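Local coordinates for protein epimerase (Methylomonas sp. DH-1, PDB 7CJ5) that catalyses the manganese-dependent epimerization of ketoses at C3, working fastest on L-ribulose and also interconverting D-allulose and D-fructose, as a homodimer, at residues Y209-E214 / P242-S247; V111-L116 / I149-V154. All blocks are in the same frame, centred on the assembly; numbering follows the deposited sequence.

Interaction 1. Residues Y209-E214 / P242-S247; sequences YVHIGE and PITFES. With MN (manganese (II) ion), chain C; FUD (D-fructose), chain D.
H211 and E246 approach at about a right angle, with the imidazole and carboxylate planes 68° apart, and meet at the manganese ion, not through a mutual bond. H211 ND1 binds the metal at 2.3 Å and E246 OE2 at 2.1 Å; D185 and E152 bind it too, and O2 and O3 of D-fructose complete the site. E246 reaches it with CG between its backbone N and carbonyl carbon (chi1 73°) and an extended chain beyond, while its OE1 lies 2.8 Å from FUD O3. H211 lies on strand 207-212 and E246 just beyond strand 242-245, the last two strands of the eight-stranded TIM barrel, parallel with axes 21° apart and linked by helix 227-236 in a beta-alpha-beta unit. H211 and T244 point the same way from the paired strands, into the barrel, H211 CD2 lying 3.6 Å from T244 CB. On the sheet's other side I212 crosses I243 obliquely, CG1 to CG2 at a tight 3.5 Å. Y209 turns one ring face to P242, whose CB sits 3.7 Å from the ring centroid in a CH-pi contact. The Y209 hydroxyl is hydrogen-bonded to E41 OE1, and E41 is also the outside polar partner of H211.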
loop_
_atom_site.group_PDB
_atom_site.type_symbol
_atom_site.label_atom_id
_atom_site.label_comp_id
_atom_site.label_asym_id
_atom_site.label_seq_id
_atom_site.Cartn_x
_atom_site.Cartn_y
_atom_site.Cartn_z
ATOM N N TYR A 209 13.958 1.929 15.944
ATOM C CA TYR A 209 14.169 2.813 14.771
ATOM C C TYR A 209 12.819 3.286 14.230
ATOM O O TYR A 209 11.851 2.505 14.253
ATOM C CB TYR A 209 14.985 2.067 13.711
ATOM C CG TYR A 209 15.880 2.933 12.864
ATOM C CD1 TYR A 209 15.365 3.717 11.842
ATOM C CD2 TYR A 209 17.247 2.969 13.081
ATOM C CE1 TYR A 209 16.191 4.513 11.059
ATOM C CE2 TYR A 209 18.082 3.756 12.303
ATOM C CZ TYR A 209 17.555 4.525 11.284
ATOM O OH TYR A 209 18.393 5.285 10.514
ATOM N N VAL A 210 12.775 4.517 13.715
ATOM C CA VAL A 210 11.529 5.118 13.166
ATOM C C VAL A 210 11.795 5.745 11.793
ATOM O O VAL A 210 12.781 6.489 11.636
ATOM C CB VAL A 210 10.938 6.127 14.164
ATOM C CG1 VAL A 210 9.813 6.937 13.544
ATOM C CG2 VAL A 210 10.467 5.426 15.427
ATOM N N HIS A 211 10.925 5.448 10.825
ATOM C CA HIS A 211 10.823 6.207 9.556
ATOM C C HIS A 211 9.559 7.064 9.574
ATOM O O HIS A 211 8.481 6.554 9.936
ATOM C CB HIS A 211 10.838 5.279 8.344
ATOM C CG HIS A 211 12.208 4.837 7.965
ATOM N ND1 HIS A 211 12.434 4.028 6.880
ATOM C CD2 HIS A 211 13.416 5.088 8.519
ATOM C CE1 HIS A 211 13.722 3.795 6.772
ATOM N NE2 HIS A 211 14.354 4.429 7.775
ATOM N N ILE A 212 9.726 8.321 9.174
ATOM C CA ILE A 212 8.640 9.316 8.979
ATOM C C ILE A 212 8.409 9.481 7.482
ATOM O O ILE A 212 9.337 9.957 6.764
ATOM C CB ILE A 212 8.981 10.649 9.657
ATOM C CG1 ILE A 212 9.348 10.431 11.128
ATOM C CG2 ILE A 212 7.838 11.635 9.481
ATOM C CD1 ILE A 212 8.263 9.742 11.946
ATOM N N GLY A 213 7.218 9.088 7.041
ATOM C CA GLY A 213 6.717 9.319 5.677
ATOM C C GLY A 213 5.232 9.654 5.695
ATOM O O GLY A 213 4.494 9.056 6.499
ATOM N N GLU A 214 4.806 10.585 4.838
ATOM C CA GLU A 214 3.373 10.925 4.651
ATOM C C GLU A 214 2.688 9.754 3.919
ATOM O O GLU A 214 3.394 8.900 3.331
ATOM C CB GLU A 214 3.263 12.272 3.929
ATOM C CG GLU A 214 1.848 12.797 3.821
ATOM C CD GLU A 214 1.079 12.865 5.130
ATOM O OE1 GLU A 214 1.058 13.946 5.757
ATOM O OE2 GLU A 214 0.503 11.841 5.522
ATOM N N PRO A 242 16.845 6.736 16.710
ATOM C CA PRO A 242 16.816 7.345 15.388
ATOM C C PRO A 242 15.401 7.555 14.853
ATOM O O PRO A 242 14.559 6.678 14.989
ATOM C CB PRO A 242 17.561 6.339 14.497
ATOM C CG PRO A 242 18.391 5.535 15.470
ATOM C CD PRO A 242 17.552 5.454 16.722
ATOM N N ILE A 243 15.210 8.713 14.225
ATOM C CA ILE A 243 13.983 9.100 13.477
ATOM C C ILE A 243 14.456 9.683 12.144
ATOM O O ILE A 243 15.049 10.796 12.154
ATOM C CB ILE A 243 13.139 10.108 14.278
ATOM C CG1 ILE A 243 12.757 9.563 15.654
ATOM C CG2 ILE A 243 11.920 10.542 13.483
ATOM C CD1 ILE A 243 12.026 10.556 16.506
ATOM N N THR A 244 14.239 8.944 11.059
ATOM C CA THR A 244 14.640 9.336 9.686
ATOM C C THR A 244 13.414 9.799 8.902
ATOM O O THR A 244 12.389 9.091 8.924
ATOM C CB THR A 244 15.277 8.160 8.939
ATOM O OG1 THR A 244 16.509 7.799 9.568
ATOM C CG2 THR A 244 15.491 8.455 7.473
ATOM N N PHE A 245 13.535 10.925 8.207
ATOM C CA PHE A 245 12.578 11.349 7.165
ATOM C C PHE A 245 12.987 10.732 5.826
ATOM O O PHE A 245 14.174 10.795 5.447
ATOM C CB PHE A 245 12.553 12.870 7.032
ATOM C CG PHE A 245 11.782 13.283 5.814
ATOM C CD1 PHE A 245 10.416 13.055 5.736
ATOM C CD2 PHE A 245 12.432 13.816 4.714
ATOM C CE1 PHE A 245 9.709 13.399 4.596
ATOM C CE2 PHE A 245 11.718 14.155 3.579
ATOM C CZ PHE A 245 10.360 13.942 3.522
ATOM N N GLU A 246 12.030 10.183 5.089
ATOM C CA GLU A 246 12.327 9.674 3.728
ATOM C C GLU A 246 11.173 9.944 2.767
ATOM O O GLU A 246 10.003 10.027 3.194
ATOM C CB GLU A 246 12.643 8.187 3.797
ATOM C CG GLU A 246 11.425 7.342 4.053
ATOM C CD GLU A 246 11.727 5.869 4.230
ATOM O OE1 GLU A 246 12.878 5.461 3.976
ATOM O OE2 GLU A 246 10.809 5.144 4.637
ATOM N N SER A 247 11.549 10.104 1.500
ATOM C CA SER A 247 10.664 10.154 0.315
ATOM C C SER A 247 11.507 9.776 -0.903
ATOM O O SER A 247 12.744 9.833 -0.799
ATOM C CB SER A 247 10.027 11.491 0.155
ATOM O OG SER A 247 9.164 11.460 -0.969
HETATM MN MN MN C . 10.824 3.219 5.493
HETATM C C1 FUD D . 10.424 1.400 1.458
HETATM C C2 FUD D . 10.865 2.061 2.735
HETATM C C3 FUD D . 12.330 2.375 2.901
HETATM C C4 FUD D . 13.032 1.098 2.481
HETATM C C5 FUD D . 14.543 1.142 2.264
HETATM C C6 FUD D . 15.205 2.498 2.409
HETATM O O1 FUD D . 9.019 1.569 1.258
HETATM O O2 FUD D . 10.045 2.339 3.599
HETATM O O3 FUD D . 12.630 2.711 4.259
HETATM O O4 FUD D . 12.687 0.158 3.481
HETATM O O5 FUD D . 15.170 0.177 3.107
HETATM O O6 FUD D . 16.618 2.325 2.122
HETATM O O HOH W 1 6.940 11.677 3.166
#

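Interaction 2. Residues V111-L116 / I149-V154; sequences VIYCAL and IDLEVV. With MN (manganese (II) ion), chain C; FUD (D-fructose), chain D.
Y113 lays its ring edge against the E152 backbone, the carbonyl oxygen lying in the ring plane, and its OH donates a 2.7 Å hydrogen bond to E152 O. The contact belongs to a beta-alpha-beta unit of the TIM barrel, where helix 125-143 links strands 107-112 and 148-152. Here the chain turns away at the end of the first strand, and side chains carry most of the contact. The Y113 CB points toward the second strand, and CG, between the backbone N and carbonyl carbon (chi1 56°), brings the ring edge to the E152 carbonyl. V111 CG1 lies over one ring face near the rim, 4.1 Å above its plane. A phenylalanine here would probably leave E152 O without this hydroxyl donor and hold the backbone that carries the metal-binding carboxylate less firmly. I112 and L151 cross at about a right angle, CD1 to CD2 at 3.6 Å, both touching M135. On the substrate side, V111 CG2 packs on V154 CG1 at 3.7 Å and is 3.6 Å from FUD O4. E152 extends with CG anti to its backbone N (chi1 -167°), dividing its carboxylate: OE2 binds manganese at 2.0 Å, and OE1 accepts a 2.6 Å hydrogen bond from FUD O4.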
loop_
_atom_site.group_PDB
_atom_site.type_symbol
_atom_site.label_atom_id
_atom_site.label_comp_id
_atom_site.label_asym_id
_atom_site.label_seq_id
_atom_site.Cartn_x
_atom_site.Cartn_y
_atom_site.Cartn_z
ATOM N N VAL A 111 14.451 -3.212 5.246
ATOM C CA VAL A 111 13.899 -4.537 4.848
ATOM C C VAL A 111 15.093 -5.477 4.659
ATOM O O VAL A 111 15.441 -5.817 3.518
ATOM C CB VAL A 111 12.969 -4.405 3.628
ATOM C CG1 VAL A 111 12.272 -5.718 3.291
ATOM C CG2 VAL A 111 11.930 -3.318 3.867
ATOM N N ILE A 112 15.713 -5.843 5.783
ATOM C CA ILE A 112 16.967 -6.650 5.833
ATOM C C ILE A 112 16.606 -8.143 5.942
ATOM O O ILE A 112 17.537 -8.965 5.897
ATOM C CB ILE A 112 17.873 -6.167 6.986
ATOM C CG1 ILE A 112 17.160 -6.190 8.340
ATOM C CG2 ILE A 112 18.431 -4.791 6.679
ATOM C CD1 ILE A 112 18.061 -5.837 9.526
ATOM N N TYR A 113 15.311 -8.475 6.057
ATOM C CA TYR A 113 14.814 -9.831 6.421
ATOM C C TYR A 113 14.118 -10.510 5.227
ATOM O O TYR A 113 13.679 -11.647 5.366
ATOM C CB TYR A 113 13.867 -9.741 7.621
ATOM C CG TYR A 113 12.709 -8.803 7.385
ATOM C CD1 TYR A 113 11.551 -9.246 6.776
ATOM C CD2 TYR A 113 12.794 -7.461 7.721
ATOM C CE1 TYR A 113 10.499 -8.388 6.510
ATOM C CE2 TYR A 113 11.751 -6.586 7.463
ATOM C CZ TYR A 113 10.594 -7.052 6.859
ATOM O OH TYR A 113 9.553 -6.210 6.593
ATOM N N CYS A 114 14.019 -9.842 4.077
ATOM C CA CYS A 114 13.376 -10.394 2.858
ATOM C C CYS A 114 13.694 -9.494 1.663
ATOM O O CYS A 114 14.299 -8.421 1.863
ATOM C CB CYS A 114 11.861 -10.480 3.033
ATOM S SG CYS A 114 11.054 -8.856 3.014
ATOM N N ALA A 115 13.291 -9.913 0.469
ATOM C CA ALA A 115 13.364 -9.086 -0.755
ATOM C C ALA A 115 12.303 -7.987 -0.647
ATOM O O ALA A 115 11.132 -8.307 -0.378
ATOM C CB ALA A 115 13.178 -9.944 -1.978
ATOM N N LEU A 116 12.708 -6.729 -0.825
ATOM C CA LEU A 116 11.780 -5.575 -0.854
ATOM C C LEU A 116 10.967 -5.646 -2.149
ATOM O O LEU A 116 11.563 -5.563 -3.228
ATOM C CB LEU A 116 12.585 -4.275 -0.784
ATOM C CG LEU A 116 11.759 -2.998 -0.891
ATOM C CD1 LEU A 116 10.861 -2.851 0.321
ATOM C CD2 LEU A 116 12.662 -1.780 -1.043
ATOM N N ILE A 149 20.388 -4.196 14.966
ATOM C CA ILE A 149 19.573 -4.364 13.735
ATOM C C ILE A 149 18.111 -4.058 14.080
ATOM O O ILE A 149 17.630 -4.498 15.151
ATOM C CB ILE A 149 19.780 -5.749 13.093
ATOM C CG1 ILE A 149 19.227 -6.897 13.938
ATOM C CG2 ILE A 149 21.250 -5.969 12.764
ATOM C CD1 ILE A 149 18.988 -8.166 13.139
ATOM N N ASP A 150 17.450 -3.288 13.213
ATOM C CA ASP A 150 16.046 -2.847 13.394
ATOM C C ASP A 150 15.277 -3.310 12.156
ATOM O O ASP A 150 15.598 -2.831 11.050
ATOM C CB ASP A 150 15.979 -1.337 13.632
ATOM C CG ASP A 150 17.113 -0.841 14.512
ATOM O OD1 ASP A 150 16.987 -0.947 15.745
ATOM O OD2 ASP A 150 18.129 -0.380 13.952
ATOM N N LEU A 151 14.335 -4.233 12.344
ATOM C CA LEU A 151 13.591 -4.896 11.244
ATOM C C LEU A 151 12.386 -4.031 10.882
ATOM O O LEU A 151 11.475 -3.868 11.736
ATOM C CB LEU A 151 13.144 -6.280 11.700
ATOM C CG LEU A 151 14.236 -7.169 12.285
ATOM C CD1 LEU A 151 13.660 -8.509 12.682
ATOM C CD2 LEU A 151 15.374 -7.370 11.310
ATOM N N GLU A 152 12.401 -3.473 9.676
ATOM C CA GLU A 152 11.387 -2.492 9.234
ATOM C C GLU A 152 10.131 -3.221 8.767
ATOM O O GLU A 152 10.164 -3.854 7.705
ATOM C CB GLU A 152 11.900 -1.607 8.108
ATOM C CG GLU A 152 10.986 -0.423 7.873
ATOM C CD GLU A 152 11.381 0.483 6.723
ATOM O OE1 GLU A 152 12.409 0.210 6.081
ATOM O OE2 GLU A 152 10.657 1.476 6.490
ATOM N N VAL A 153 9.049 -3.083 9.531
ATOM C CA VAL A 153 7.707 -3.578 9.127
ATOM C C VAL A 153 7.265 -2.733 7.928
ATOM O O VAL A 153 7.285 -1.492 8.039
ATOM C CB VAL A 153 6.731 -3.515 10.316
ATOM C CG1 VAL A 153 5.310 -3.829 9.893
ATOM C CG2 VAL A 153 7.188 -4.459 11.421
ATOM N N VAL A 154 6.921 -3.371 6.809
ATOM C CA VAL A 154 6.447 -2.633 5.603
ATOM C C VAL A 154 5.120 -3.240 5.144
ATOM O O VAL A 154 4.728 -4.321 5.642
ATOM C CB VAL A 154 7.512 -2.554 4.487
ATOM C CG1 VAL A 154 8.746 -1.803 4.975
ATOM C CG2 VAL A 154 7.905 -3.910 3.917
HETATM MN MN MN C . 10.824 3.219 5.493
HETATM C C1 FUD D . 10.424 1.400 1.458
HETATM C C2 FUD D . 10.865 2.061 2.735
HETATM C C3 FUD D . 12.330 2.375 2.901
HETATM C C4 FUD D . 13.032 1.098 2.481
HETATM C C5 FUD D . 14.543 1.142 2.264
HETATM C C6 FUD D . 15.205 2.498 2.409
HETATM O O1 FUD D . 9.019 1.569 1.258
HETATM O O2 FUD D . 10.045 2.339 3.599
HETATM O O3 FUD D . 12.630 2.711 4.259
HETATM O O4 FUD D . 12.687 0.158 3.481
HETATM O O5 FUD D . 15.170 0.177 3.107
HETATM O O6 FUD D . 16.618 2.325 2.122
#

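How the interactions relate
Both interactions are buried in the barrel core and join neighbouring parallel strands through beta-alpha-beta units, but the backbone plays different parts. Interaction 1 is a regular ladder with three bridges and four backbone hydrogen bonds, burying 524 Å²; interaction 2 buries 365 Å², and its one hydrogen bond runs from a side chain to the backbone. Strand 180-185 lies between 148-152 and 207-212 in the barrel order. The two sites converge inside the barrel on the same manganese and D-fructose, with H211 ND1 3.1 Å from E152 OE2. E246 OE2 and E152 OE2, 4.1 Å apart, both bind this manganese ion; E152 and E246 are probably the proton donor/acceptors, as in related epimerases.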